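Local coordinates for protein inositol-1-monophosphatase (PDB 2P3N) that hydrolyses the phosphate ester of inositol 1-phosphate and of fructose 1,6-bisphosphate with the help of magnesium, working as a homotetramer, at residues 10-15 / 129-134; 19-24 / 39-44; 60-63 / 67-70; 189-194 / 240-245. All coordinates share one frame; numbering follows the deposited sequence.

Contact 1 of 4, residues 10-15 / 129-134; sequences LLRKVG and FFNGER
Arg-12 and Asn-131 meet through the outer atoms of their side chains, which run across each other at a slant: the guanidinium of Arg-12 offers NH2 to the amide oxygen of Asn-131, with NH2 to OD1 at 3.1 Å. The bond is weak, bent to 130° at the hydrogen. OD1 lies at the guanidinium edge, near its plane, while the two flat groups are turned 39° against each other. What carries the arginine so far is its chain, drawn out straight from CG to NE, which spans most of the 11.0 Å separating the CA atoms of Arg-12 and Asn-131. Helix 2-21 is thereby joined to the type I' turn Phe-130 to Glu-133, the tight hairpin linking strands 127-130 and 133-134 at one margin of the seven-stranded sheet. Gly-132, at phi 108°, occupies a turn position where a side chain would strike the preceding carbonyl. Neither partner depends on this bond alone. The amide of Asn-131 is held by ND2 to the carbonyl of Asn-117, and OD1 also takes a weak bond from the backbone N of Thr-119. Arg-12 gives NE to the hydroxyl of Thr-119, and its NH1 forms a salt bridge with Glu-133 of a neighbouring subunit, whose Asn-131 carbonyl accepts from NH2.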
loop_
_atom_site.group_PDB
_atom_site.type_symbol
_atom_site.label_atom_id
_atom_site.label_comp_id
_atom_site.label_asym_id
_atom_site.label_seq_id
_atom_site.Cartn_x
_atom_site.Cartn_y
_atom_site.Cartn_z
ATOM N N LEU A 10 14.379 -8.611 -7.359
ATOM C CA LEU A 10 14.531 -8.112 -8.724
ATOM C C LEU A 10 13.182 -7.697 -9.273
ATOM O O LEU A 10 13.030 -6.611 -9.817
ATOM C CB LEU A 10 15.092 -9.203 -9.635
ATOM C CG LEU A 10 16.205 -8.924 -10.643
ATOM C CD1 LEU A 10 16.148 -10.038 -11.676
ATOM C CD2 LEU A 10 16.054 -7.572 -11.316
ATOM N N LEU A 11 12.197 -8.575 -9.151
ATOM C CA LEU A 11 10.881 -8.245 -9.662
ATOM C C LEU A 11 10.247 -7.118 -8.868
ATOM O O LEU A 11 9.462 -6.347 -9.407
ATOM C CB LEU A 11 9.965 -9.473 -9.648
ATOM C CG LEU A 11 10.362 -10.671 -10.518
ATOM C CD1 LEU A 11 9.113 -11.199 -11.171
ATOM C CD2 LEU A 11 11.391 -10.290 -11.565
ATOM N N ARG A 12 10.591 -7.026 -7.586
ATOM C CA ARG A 12 10.041 -5.976 -6.750
ATOM C C ARG A 12 10.621 -4.631 -7.135
ATOM O O ARG A 12 9.939 -3.615 -7.056
ATOM C CB ARG A 12 10.290 -6.273 -5.272
ATOM C CG ARG A 12 9.215 -7.157 -4.655
ATOM C CD ARG A 12 9.513 -7.556 -3.226
ATOM N NE ARG A 12 8.376 -8.262 -2.647
ATOM C CZ ARG A 12 8.337 -8.752 -1.411
ATOM N NH1 ARG A 12 9.381 -8.623 -0.602
ATOM N NH2 ARG A 12 7.243 -9.369 -0.977
ATOM N N LYS A 13 11.870 -4.630 -7.583
ATOM C CA LYS A 13 12.539 -3.400 -7.990
ATOM C C LYS A 13 12.015 -2.963 -9.367
ATOM O O LYS A 13 11.615 -1.812 -9.566
ATOM C CB LYS A 13 14.051 -3.630 -8.055
ATOM C CG LYS A 13 14.888 -2.385 -8.316
ATOM C CD LYS A 13 16.281 -2.794 -8.782
ATOM C CE LYS A 13 17.244 -1.607 -8.925
ATOM N NZ LYS A 13 17.694 -1.048 -7.615
ATOM N N VAL A 14 12.013 -3.893 -10.311
ATOM C CA VAL A 14 11.530 -3.605 -11.648
ATOM C C VAL A 14 10.057 -3.198 -11.596
ATOM O O VAL A 14 9.604 -2.350 -12.372
ATOM C CB VAL A 14 11.703 -4.835 -12.561
ATOM C CG1 VAL A 14 11.227 -4.516 -13.965
ATOM C CG2 VAL A 14 13.164 -5.261 -12.578
ATOM N N GLY A 15 9.311 -3.791 -10.674
ATOM C CA GLY A 15 7.901 -3.460 -10.552
ATOM C C GLY A 15 7.672 -1.969 -10.456
ATOM O O GLY A 15 6.662 -1.452 -10.948
ATOM N N PHE A 129 4.382 -19.296 -1.026
ATOM C CA PHE A 129 4.231 -18.137 -0.160
ATOM C C PHE A 129 3.583 -16.952 -0.863
ATOM O O PHE A 129 3.474 -16.900 -2.079
ATOM C CB PHE A 129 5.582 -17.656 0.379
ATOM C CG PHE A 129 6.263 -18.608 1.333
ATOM C CD1 PHE A 129 6.785 -19.819 0.888
ATOM C CD2 PHE A 129 6.468 -18.243 2.662
ATOM C CE1 PHE A 129 7.511 -20.647 1.754
ATOM C CE2 PHE A 129 7.190 -19.062 3.528
ATOM C CZ PHE A 129 7.713 -20.265 3.069
ATOM N N PHE A 130 3.192 -15.983 -0.047
ATOM C CA PHE A 130 2.552 -14.741 -0.473
ATOM C C PHE A 130 3.143 -13.713 0.499
ATOM O O PHE A 130 2.880 -13.778 1.706
ATOM C CB PHE A 130 1.044 -14.841 -0.245
ATOM C CG PHE A 130 0.239 -13.806 -0.962
ATOM C CD1 PHE A 130 0.700 -12.506 -1.098
ATOM C CD2 PHE A 130 -0.998 -14.135 -1.501
ATOM C CE1 PHE A 130 -0.053 -11.549 -1.765
ATOM C CE2 PHE A 130 -1.760 -13.182 -2.171
ATOM C CZ PHE A 130 -1.283 -11.885 -2.305
ATOM N N ASN A 131 3.951 -12.789 -0.020
ATOM C CA ASN A 131 4.587 -11.752 0.796
ATOM C C ASN A 131 5.146 -12.257 2.124
ATOM O O ASN A 131 5.122 -11.543 3.133
ATOM C CB ASN A 131 3.622 -10.592 1.067
ATOM C CG ASN A 131 3.294 -9.807 -0.181
ATOM O OD1 ASN A 131 4.139 -9.622 -1.049
ATOM N ND2 ASN A 131 2.067 -9.330 -0.271
ATOM N N GLY A 132 5.640 -13.491 2.123
ATOM C CA GLY A 132 6.236 -14.037 3.324
ATOM C C GLY A 132 5.451 -15.097 4.050
ATOM O O GLY A 132 6.025 -15.911 4.760
ATOM N N GLU A 133 4.137 -15.100 3.891
ATOM C CA GLU A 133 3.334 -16.090 4.588
ATOM C C GLU A 133 2.898 -17.246 3.692
ATOM O O GLU A 133 2.769 -17.102 2.470
ATOM C CB GLU A 133 2.110 -15.424 5.221
ATOM C CG GLU A 133 1.109 -14.874 4.231
ATOM C CD GLU A 133 -0.063 -14.220 4.920
ATOM O OE1 GLU A 133 0.159 -13.180 5.585
ATOM O OE2 GLU A 133 -1.194 -14.752 4.799
ATOM N N ARG A 134 2.659 -18.394 4.316
ATOM C CA ARG A 134 2.250 -19.582 3.589
ATOM C C ARG A 134 0.881 -19.466 2.941
ATOM O O ARG A 134 -0.036 -18.862 3.503
ATOM C CB ARG A 134 2.259 -20.797 4.527
ATOM C CG ARG A 134 3.624 -21.150 5.099
ATOM C CD ARG A 134 4.669 -21.174 3.998
ATOM N NE ARG A 134 4.241 -21.985 2.864
ATOM C CZ ARG A 134 4.249 -23.312 2.848
ATOM N NH1 ARG A 134 4.675 -23.990 3.904
ATOM N NH2 ARG A 134 3.805 -23.961 1.780
#

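Contact 2 of 4, residues 19-24 / 39-44; sequences MIHWGR and TEIDRE
This is a small apolar contact between two helices near their ends, in which a side chain from the start of helix 40-56 lies against a histidine that opens the type II turn His-21 to Arg-24, near the end of helix 2-21. Ile-41 and His-21 carry it, their CA atoms 7.6 Å apart. The CG1 methylene of Ile-41 sits over one face of the imidazole, 4.0 Å from the ring centroid and 28° off the normal, a CH-pi contact displaced toward CG, the nearest ring atom at 3.7 Å from CG1. The CG2 methyl lies farther along, 4.1 Å from CD2 of His-21. With CG anti to its carbonyl carbon (chi1 -53°), the histidine brings its ring to the isoleucine. Glu-44, about one helical turn on from Ile-41, comes no nearer than 4.3 Å, OE1 to NE2 of His-21, and meets the ring obliquely. Phe-87 of helix 84-89 touches both His-21 and Ile-41. The start of helix 40-56 is fixed by its own bonds: Thr-39 OG1 accepts from Ile-41 N at 3.2 Å, while Asp-42 OD2 receives both the backbone N and the hydroxyl of Thr-39. Asp-42 OD1 also bonds the hydroxyl of Thr-84, which probably binds substrate, as in relatives, and the side chain of Ile-41 lies about 4 Å from that of Ile-81, a magnesium ligand. Thr-39 and Asp-42 thus form a capping box, the classic N-terminal helix cap.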
loop_
_atom_site.group_PDB
_atom_site.type_symbol
_atom_site.label_atom_id
_atom_site.label_comp_id
_atom_site.label_asym_id
_atom_site.label_seq_id
_atom_site.Cartn_x
_atom_site.Cartn_y
_atom_site.Cartn_z
ATOM N N MET A 19 5.455 0.940 -12.619
ATOM C CA MET A 19 4.492 1.833 -11.997
ATOM C C MET A 19 4.607 3.251 -12.537
ATOM O O MET A 19 3.627 3.997 -12.571
ATOM C CB MET A 19 4.674 1.826 -10.489
ATOM C CG MET A 19 4.191 0.547 -9.841
ATOM S SD MET A 19 2.442 0.211 -10.119
ATOM C CE MET A 19 1.735 1.212 -8.837
ATOM N N ILE A 20 5.810 3.619 -12.956
ATOM C CA ILE A 20 6.041 4.935 -13.518
ATOM C C ILE A 20 5.156 5.119 -14.749
ATOM O O ILE A 20 4.547 6.171 -14.942
ATOM C CB ILE A 20 7.514 5.097 -13.964
ATOM C CG1 ILE A 20 8.425 5.155 -12.740
ATOM C CG2 ILE A 20 7.658 6.337 -14.833
ATOM C CD1 ILE A 20 9.859 5.449 -13.043
ATOM N N HIS A 21 5.062 4.067 -15.550
ATOM C CA HIS A 21 4.327 4.102 -16.799
ATOM C C HIS A 21 2.941 3.475 -16.829
ATOM O O HIS A 21 2.264 3.503 -17.861
ATOM C CB HIS A 21 5.198 3.452 -17.864
ATOM C CG HIS A 21 6.573 4.041 -17.950
ATOM N ND1 HIS A 21 6.830 5.242 -18.577
ATOM C CD2 HIS A 21 7.753 3.630 -17.427
ATOM C CE1 HIS A 21 8.107 5.548 -18.433
ATOM N NE2 HIS A 21 8.688 4.587 -17.739
ATOM N N TRP A 22 2.518 2.905 -15.713
ATOM C CA TRP A 22 1.226 2.253 -15.641
ATOM C C TRP A 22 0.113 3.158 -16.169
ATOM O O TRP A 22 -0.007 4.311 -15.760
ATOM C CB TRP A 22 0.972 1.832 -14.196
ATOM C CG TRP A 22 -0.270 1.051 -13.979
ATOM C CD1 TRP A 22 -0.832 0.125 -14.821
ATOM C CD2 TRP A 22 -1.106 1.101 -12.823
ATOM N NE1 TRP A 22 -1.970 -0.401 -14.255
ATOM C CE2 TRP A 22 -2.160 0.181 -13.029
ATOM C CE3 TRP A 22 -1.066 1.831 -11.634
ATOM C CZ2 TRP A 22 -3.170 -0.021 -12.084
ATOM C CZ3 TRP A 22 -2.070 1.630 -10.696
ATOM C CH2 TRP A 22 -3.108 0.712 -10.927
ATOM N N GLY A 23 -0.680 2.621 -17.100
ATOM C CA GLY A 23 -1.774 3.361 -17.704
ATOM C C GLY A 23 -1.330 4.601 -18.464
ATOM O O GLY A 23 -2.161 5.338 -18.986
ATOM N N ARG A 24 -0.025 4.825 -18.555
ATOM C CA ARG A 24 0.491 6.007 -19.224
ATOM C C ARG A 24 1.454 5.738 -20.370
ATOM O O ARG A 24 2.369 6.524 -20.590
ATOM C CB ARG A 24 1.185 6.918 -18.210
ATOM C CG ARG A 24 0.272 7.511 -17.148
ATOM C CD ARG A 24 1.048 7.992 -15.906
ATOM N NE ARG A 24 1.304 6.914 -14.947
ATOM C CZ ARG A 24 1.851 7.085 -13.744
ATOM N NH1 ARG A 24 2.040 6.044 -12.945
ATOM N NH2 ARG A 24 2.209 8.296 -13.334
ATOM N N THR A 39 4.813 -3.000 -25.623
ATOM C CA THR A 39 5.209 -1.604 -25.517
ATOM C C THR A 39 6.710 -1.520 -25.303
ATOM O O THR A 39 7.388 -2.541 -25.185
ATOM C CB THR A 39 4.479 -0.894 -24.343
ATOM O OG1 THR A 39 5.016 -1.334 -23.085
ATOM C CG2 THR A 39 3.000 -1.208 -24.386
ATOM N N GLU A 40 7.219 -0.295 -25.263
ATOM C CA GLU A 40 8.635 -0.067 -25.047
ATOM C C GLU A 40 8.992 -0.350 -23.586
ATOM O O GLU A 40 10.163 -0.580 -23.256
ATOM C CB GLU A 40 8.999 1.379 -25.401
ATOM C CG GLU A 40 10.500 1.677 -25.367
ATOM C CD GLU A 40 11.288 0.886 -26.414
ATOM O OE1 GLU A 40 12.533 0.779 -26.283
ATOM O OE2 GLU A 40 10.658 0.376 -27.370
ATOM N N ILE A 41 7.989 -0.340 -22.707
ATOM C CA ILE A 41 8.246 -0.608 -21.293
ATOM C C ILE A 41 8.354 -2.116 -21.052
ATOM O O ILE A 41 9.018 -2.547 -20.108
ATOM C CB ILE A 41 7.160 0.004 -20.388
ATOM C CG1 ILE A 41 7.110 1.517 -20.591
ATOM C CG2 ILE A 41 7.512 -0.220 -18.932
ATOM C CD1 ILE A 41 6.734 1.944 -21.976
ATOM N N ASP A 42 7.707 -2.913 -21.904
ATOM C CA ASP A 42 7.797 -4.370 -21.794
ATOM C C ASP A 42 9.286 -4.697 -21.981
ATOM O O ASP A 42 9.871 -5.473 -21.221
ATOM C CB ASP A 42 6.995 -5.064 -22.911
ATOM C CG ASP A 42 5.474 -4.950 -22.729
ATOM O OD1 ASP A 42 4.823 -5.971 -22.405
ATOM O OD2 ASP A 42 4.925 -3.847 -22.915
ATOM N N ARG A 43 9.885 -4.073 -22.999
ATOM C CA ARG A 43 11.298 -4.265 -23.345
ATOM C C ARG A 43 12.268 -3.698 -22.322
ATOM O O ARG A 43 13.277 -4.310 -21.996
ATOM C CB ARG A 43 11.620 -3.608 -24.685
ATOM C CG ARG A 43 10.855 -4.127 -25.871
ATOM C CD ARG A 43 11.354 -3.424 -27.128
ATOM N NE ARG A 43 10.569 -3.764 -28.313
ATOM C CZ ARG A 43 9.364 -3.278 -28.576
ATOM N NH1 ARG A 43 8.800 -2.418 -27.736
ATOM N NH2 ARG A 43 8.717 -3.656 -29.671
ATOM N N GLU A 44 11.980 -2.501 -21.849
ATOM C CA GLU A 44 12.832 -1.859 -20.872
ATOM C C GLU A 44 12.828 -2.689 -19.592
ATOM O O GLU A 44 13.858 -2.847 -18.941
ATOM C CB GLU A 44 12.311 -0.444 -20.633
ATOM C CG GLU A 44 13.000 0.329 -19.543
ATOM C CD GLU A 44 12.591 1.787 -19.548
ATOM O OE1 GLU A 44 11.432 2.085 -19.907
ATOM O OE2 GLU A 44 13.431 2.632 -19.187
#

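Contact 3 of 4, residues 60-63 / 67-70; sequences ENIM and GIFE
Glu-70 sets its CG anti to its own carbonyl carbon (chi1 -48°) and runs extended beyond it, which brings its carboxylate alongside the backbone of Asn-61 and Ile-62. There OE1 accepts from Ile-62 N at 2.7 Å, a nearly straight bond that meets the anti side of the carboxylate, 31° out of its plane. The amide of Asn-61, turned 71° from that carboxylate, adds a weak bond from ND2 to the same oxygen at 3.3 Å; OE2 makes a long, weak ion pair with Arg-54. In return Glu-70 N donates to the carbonyl of Ile-62, 3.1 Å from N to O. The two segments also join in a single beta bridge, Met-63 with Phe-69, where CA of Met-63 brings a hydrogen to the carbonyl of Ile-68, with CA and O 3.2 Å apart. Beside these polar links the CG2 methyls of Ile-62 and Ile-68 touch at 3.7 Å, and both residues pack on Val-50 of helix 40-56. Were Glu-70 cut back to an alanine, Ile-62 N would probably lose its acceptor and the Asn-61 amide be freer to turn. Strand 61-64 is an outermost strand of its sheet within this chain, and a carboxylate here stands in for a strand's carbonyl, satisfying a backbone N-H on its outer side, just ahead of the magnesium ligand Glu-65.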
loop_
_atom_site.group_PDB
_atom_site.type_symbol
_atom_site.label_atom_id
_atom_site.label_comp_id
_atom_site.label_asym_id
_atom_site.label_seq_id
_atom_site.Cartn_x
_atom_site.Cartn_y
_atom_site.Cartn_z
ATOM N N GLU A 60 24.095 -19.043 -18.081
ATOM C CA GLU A 60 22.812 -19.716 -17.960
ATOM C C GLU A 60 21.913 -19.119 -19.027
ATOM O O GLU A 60 22.128 -17.983 -19.451
ATOM C CB GLU A 60 22.262 -19.537 -16.544
ATOM C CG GLU A 60 23.118 -20.316 -15.546
ATOM C CD GLU A 60 22.666 -20.203 -14.105
ATOM O OE1 GLU A 60 21.447 -20.317 -13.851
ATOM O OE2 GLU A 60 23.540 -20.022 -13.227
ATOM N N ASN A 61 20.923 -19.874 -19.486
ATOM C CA ASN A 61 20.068 -19.368 -20.549
ATOM C C ASN A 61 18.837 -18.594 -20.134
ATOM O O ASN A 61 18.360 -18.714 -19.008
ATOM C CB ASN A 61 19.681 -20.509 -21.485
ATOM C CG ASN A 61 20.863 -21.017 -22.285
ATOM O OD1 ASN A 61 21.705 -21.754 -21.773
ATOM N ND2 ASN A 61 20.945 -20.599 -23.545
ATOM N N ILE A 62 18.335 -17.791 -21.067
ATOM C CA ILE A 62 17.166 -16.960 -20.837
ATOM C C ILE A 62 16.151 -17.137 -21.943
ATOM O O ILE A 62 16.497 -17.220 -23.116
ATOM C CB ILE A 62 17.538 -15.451 -20.774
ATOM C CG1 ILE A 62 18.193 -15.122 -19.434
ATOM C CG2 ILE A 62 16.301 -14.598 -21.008
ATOM C CD1 ILE A 62 18.387 -13.653 -19.191
ATOM N N MET A 63 14.890 -17.216 -21.558
ATOM C CA MET A 63 13.818 -17.326 -22.522
ATOM C C MET A 63 12.868 -16.245 -22.045
ATOM O O MET A 63 12.205 -16.395 -21.022
ATOM C CB MET A 63 13.144 -18.694 -22.465
ATOM C CG MET A 63 12.266 -18.963 -23.671
ATOM S SD MET A 63 10.659 -19.620 -23.228
ATOM C CE MET A 63 11.157 -21.224 -22.671
ATOM N N GLY A 67 11.393 -11.438 -27.446
ATOM C CA GLY A 67 12.648 -11.707 -28.135
ATOM C C GLY A 67 13.580 -12.855 -27.787
ATOM O O GLY A 67 13.791 -13.730 -28.612
ATOM N N ILE A 68 14.158 -12.857 -26.591
ATOM C CA ILE A 68 15.104 -13.907 -26.198
ATOM C C ILE A 68 14.469 -15.286 -26.045
ATOM O O ILE A 68 13.701 -15.524 -25.113
ATOM C CB ILE A 68 15.800 -13.542 -24.873
ATOM C CG1 ILE A 68 16.189 -12.059 -24.881
ATOM C CG2 ILE A 68 17.038 -14.419 -24.678
ATOM C CD1 ILE A 68 16.685 -11.549 -23.547
ATOM N N PHE A 69 14.807 -16.203 -26.950
ATOM C CA PHE A 69 14.239 -17.556 -26.905
ATOM C C PHE A 69 15.272 -18.681 -26.818
ATOM O O PHE A 69 15.191 -19.657 -27.561
ATOM C CB PHE A 69 13.358 -17.796 -28.135
ATOM C CG PHE A 69 12.287 -16.756 -28.336
ATOM C CD1 PHE A 69 11.490 -16.333 -27.274
ATOM C CD2 PHE A 69 12.053 -16.219 -29.600
ATOM C CE1 PHE A 69 10.479 -15.393 -27.471
ATOM C CE2 PHE A 69 11.046 -15.283 -29.803
ATOM C CZ PHE A 69 10.259 -14.871 -28.738
ATOM N N GLU A 70 16.226 -18.560 -25.902
ATOM C CA GLU A 70 17.261 -19.574 -25.758
ATOM C C GLU A 70 16.776 -20.920 -25.199
ATOM O O GLU A 70 15.589 -21.107 -24.893
ATOM C CB GLU A 70 18.397 -19.034 -24.886
ATOM C CG GLU A 70 18.853 -17.646 -25.290
ATOM C CD GLU A 70 19.910 -17.085 -24.366
ATOM O OE1 GLU A 70 19.945 -17.495 -23.192
ATOM O OE2 GLU A 70 20.701 -16.223 -24.802
#

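Contact 4 of 4, residues 189-194 / 240-245; sequences VDFFVT and DEVVKV
Strand 191-195, in the interior of the five-stranded mixed sheet, packs against helix 239-253, with Phe-191 and Val-193 turned to it, whereas Phe-192 between them points away, and its side chain packs on helix 177-185. One residue of the helix, Val-242, answers both, each through a different methyl. Its CG2 rests squarely over the face of the Phe-191 ring, 3.7 Å from the centroid and 10° off the normal, a CH-pi contact in which all six ring carbons lie at similar range. Its CG1 meets CG1 of Val-193 tip to tip at 3.8 Å. The ring presents its face because CG of Phe-191 lies between the backbone N and the carbonyl carbon (chi1 57°), the less common choice, with chi2 76° turning it broadside to the methyl. Ile-232 of the adjoining strand 230-234 touches both Val-193 and Val-242, and Phe-160 of helix 156-167 packs on Val-193, so the cluster reaches beyond the two segments. A serine at Phe-191 would probably open a gap beneath Val-242 CG2 and strip that methyl of its aromatic partner. All three residues are buried, and with only carbon meeting carbon between the segments, the helix is held to the sheet here by close fit and the exclusion of water, with no hydrogen bond between the segments.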
loop_
_atom_site.group_PDB
_atom_site.type_symbol
_atom_site.label_atom_id
_atom_site.label_comp_id
_atom_site.label_asym_id
_atom_site.label_seq_id
_atom_site.Cartn_x
_atom_site.Cartn_y
_atom_site.Cartn_z
ATOM N N VAL A 189 -8.808 -18.287 -5.935
ATOM C CA VAL A 189 -9.700 -18.860 -6.943
ATOM C C VAL A 189 -9.612 -20.354 -6.821
ATOM O O VAL A 189 -8.689 -20.873 -6.188
ATOM C CB VAL A 189 -9.346 -18.492 -8.399
ATOM C CG1 VAL A 189 -9.885 -17.112 -8.720
ATOM C CG2 VAL A 189 -7.846 -18.592 -8.626
ATOM N N ASP A 190 -10.559 -21.048 -7.443
ATOM C CA ASP A 190 -10.601 -22.498 -7.353
ATOM C C ASP A 190 -9.931 -23.219 -8.507
ATOM O O ASP A 190 -9.400 -24.314 -8.338
ATOM C CB ASP A 190 -12.055 -22.933 -7.173
ATOM C CG ASP A 190 -12.656 -22.388 -5.877
ATOM O OD1 ASP A 190 -12.151 -22.748 -4.789
ATOM O OD2 ASP A 190 -13.619 -21.592 -5.940
ATOM N N PHE A 191 -9.940 -22.598 -9.678
ATOM C CA PHE A 191 -9.295 -23.194 -10.836
ATOM C C PHE A 191 -9.096 -22.169 -11.938
ATOM O O PHE A 191 -9.855 -21.200 -12.049
ATOM C CB PHE A 191 -10.102 -24.396 -11.344
ATOM C CG PHE A 191 -11.525 -24.070 -11.706
ATOM C CD1 PHE A 191 -11.824 -23.406 -12.891
ATOM C CD2 PHE A 191 -12.568 -24.421 -10.854
ATOM C CE1 PHE A 191 -13.150 -23.092 -13.224
ATOM C CE2 PHE A 191 -13.900 -24.112 -11.172
ATOM C CZ PHE A 191 -14.191 -23.447 -12.359
ATOM N N PHE A 192 -8.055 -22.389 -12.738
ATOM C CA PHE A 192 -7.710 -21.500 -13.842
ATOM C C PHE A 192 -7.345 -22.342 -15.066
ATOM O O PHE A 192 -6.580 -23.308 -14.964
ATOM C CB PHE A 192 -6.536 -20.590 -13.425
ATOM C CG PHE A 192 -6.053 -19.655 -14.515
ATOM C CD1 PHE A 192 -6.940 -18.817 -15.187
ATOM C CD2 PHE A 192 -4.706 -19.623 -14.873
ATOM C CE1 PHE A 192 -6.488 -17.960 -16.201
ATOM C CE2 PHE A 192 -4.250 -18.774 -15.880
ATOM C CZ PHE A 192 -5.141 -17.942 -16.544
ATOM N N VAL A 193 -7.904 -21.968 -16.216
ATOM C CA VAL A 193 -7.668 -22.681 -17.469
ATOM C C VAL A 193 -7.223 -21.753 -18.601
ATOM O O VAL A 193 -7.854 -20.721 -18.852
ATOM C CB VAL A 193 -8.944 -23.430 -17.901
ATOM C CG1 VAL A 193 -9.307 -24.474 -16.854
ATOM C CG2 VAL A 193 -10.091 -22.452 -18.063
ATOM N N THR A 194 -6.130 -22.122 -19.274
ATOM C CA THR A 194 -5.588 -21.330 -20.381
ATOM C C THR A 194 -5.533 -22.124 -21.678
ATOM O O THR A 194 -5.646 -23.351 -21.680
ATOM C CB THR A 194 -4.155 -20.812 -20.109
ATOM O OG1 THR A 194 -3.259 -21.920 -19.971
ATOM C CG2 THR A 194 -4.111 -19.977 -18.855
ATOM N N ASP A 240 -11.304 -32.847 -12.167
ATOM C CA ASP A 240 -12.022 -33.598 -13.198
ATOM C C ASP A 240 -13.322 -32.925 -13.603
ATOM O O ASP A 240 -13.708 -32.962 -14.772
ATOM C CB ASP A 240 -12.287 -35.023 -12.714
ATOM C CG ASP A 240 -11.008 -35.740 -12.311
ATOM O OD1 ASP A 240 -10.030 -35.699 -13.094
ATOM O OD2 ASP A 240 -10.978 -36.341 -11.215
ATOM N N GLU A 241 -13.990 -32.301 -12.639
ATOM C CA GLU A 241 -15.235 -31.601 -12.925
ATOM C C GLU A 241 -14.964 -30.555 -14.012
ATOM O O GLU A 241 -15.841 -30.245 -14.832
ATOM C CB GLU A 241 -15.771 -30.935 -11.648
ATOM C CG GLU A 241 -16.928 -31.688 -10.979
ATOM C CD GLU A 241 -16.957 -31.542 -9.452
ATOM O OE1 GLU A 241 -16.159 -32.224 -8.763
ATOM O OE2 GLU A 241 -17.777 -30.744 -8.940
ATOM N N VAL A 242 -13.736 -30.035 -14.019
ATOM C CA VAL A 242 -13.305 -29.030 -14.996
ATOM C C VAL A 242 -12.745 -29.672 -16.281
ATOM O O VAL A 242 -13.090 -29.252 -17.390
ATOM C CB VAL A 242 -12.238 -28.070 -14.370
ATOM C CG1 VAL A 242 -11.635 -27.166 -15.437
ATOM C CG2 VAL A 242 -12.884 -27.215 -13.287
ATOM N N VAL A 243 -11.897 -30.689 -16.132
ATOM C CA VAL A 243 -11.322 -31.362 -17.293
ATOM C C VAL A 243 -12.429 -31.657 -18.299
ATOM O O VAL A 243 -12.254 -31.468 -19.500
ATOM C CB VAL A 243 -10.640 -32.702 -16.913
ATOM C CG1 VAL A 243 -9.996 -33.312 -18.141
ATOM C CG2 VAL A 243 -9.591 -32.481 -15.833
ATOM N N LYS A 244 -13.577 -32.101 -17.799
ATOM C CA LYS A 244 -14.703 -32.425 -18.668
ATOM C C LYS A 244 -15.255 -31.211 -19.398
ATOM O O LYS A 244 -15.256 -31.162 -20.623
ATOM C CB LYS A 244 -15.844 -33.064 -17.869
ATOM C CG LYS A 244 -16.919 -33.714 -18.751
ATOM C CD LYS A 244 -18.339 -33.490 -18.225
ATOM C CE LYS A 244 -18.846 -32.076 -18.534
ATOM N NZ LYS A 244 -18.935 -31.818 -20.003
ATOM N N VAL A 245 -15.735 -30.235 -18.637
ATOM C CA VAL A 245 -16.318 -29.029 -19.218
ATOM C C VAL A 245 -15.429 -28.368 -20.259
ATOM O O VAL A 245 -15.921 -27.806 -21.237
ATOM C CB VAL A 245 -16.641 -27.981 -18.134
ATOM C CG1 VAL A 245 -17.358 -26.791 -18.759
ATOM C CG2 VAL A 245 -17.488 -28.612 -17.040
#

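Overall arrangement
Contacts 1 and 2 share helix 2-21, one near its middle and the other near its end, their centres 20 Å apart. Contact 2 and then contact 3 are nested in the chain loop that contact 1 closes; contact 4 follows after it. Contacts 1 and 3 reach the two outermost strands of the seven-stranded sheet, while contacts 2 and 3 are joined in sequence by helix 40-56 running on to strand 61-64. Contact 4 belongs to the separate five-stranded sheet and lies across the chain's centre from the rest, 27 to 32 Å between centres. The chain thus combines two helix-covered sheets; contacts 1, 2 and 4 also lie against neighbouring subunits of the tetramer, whereas none touches contact 3.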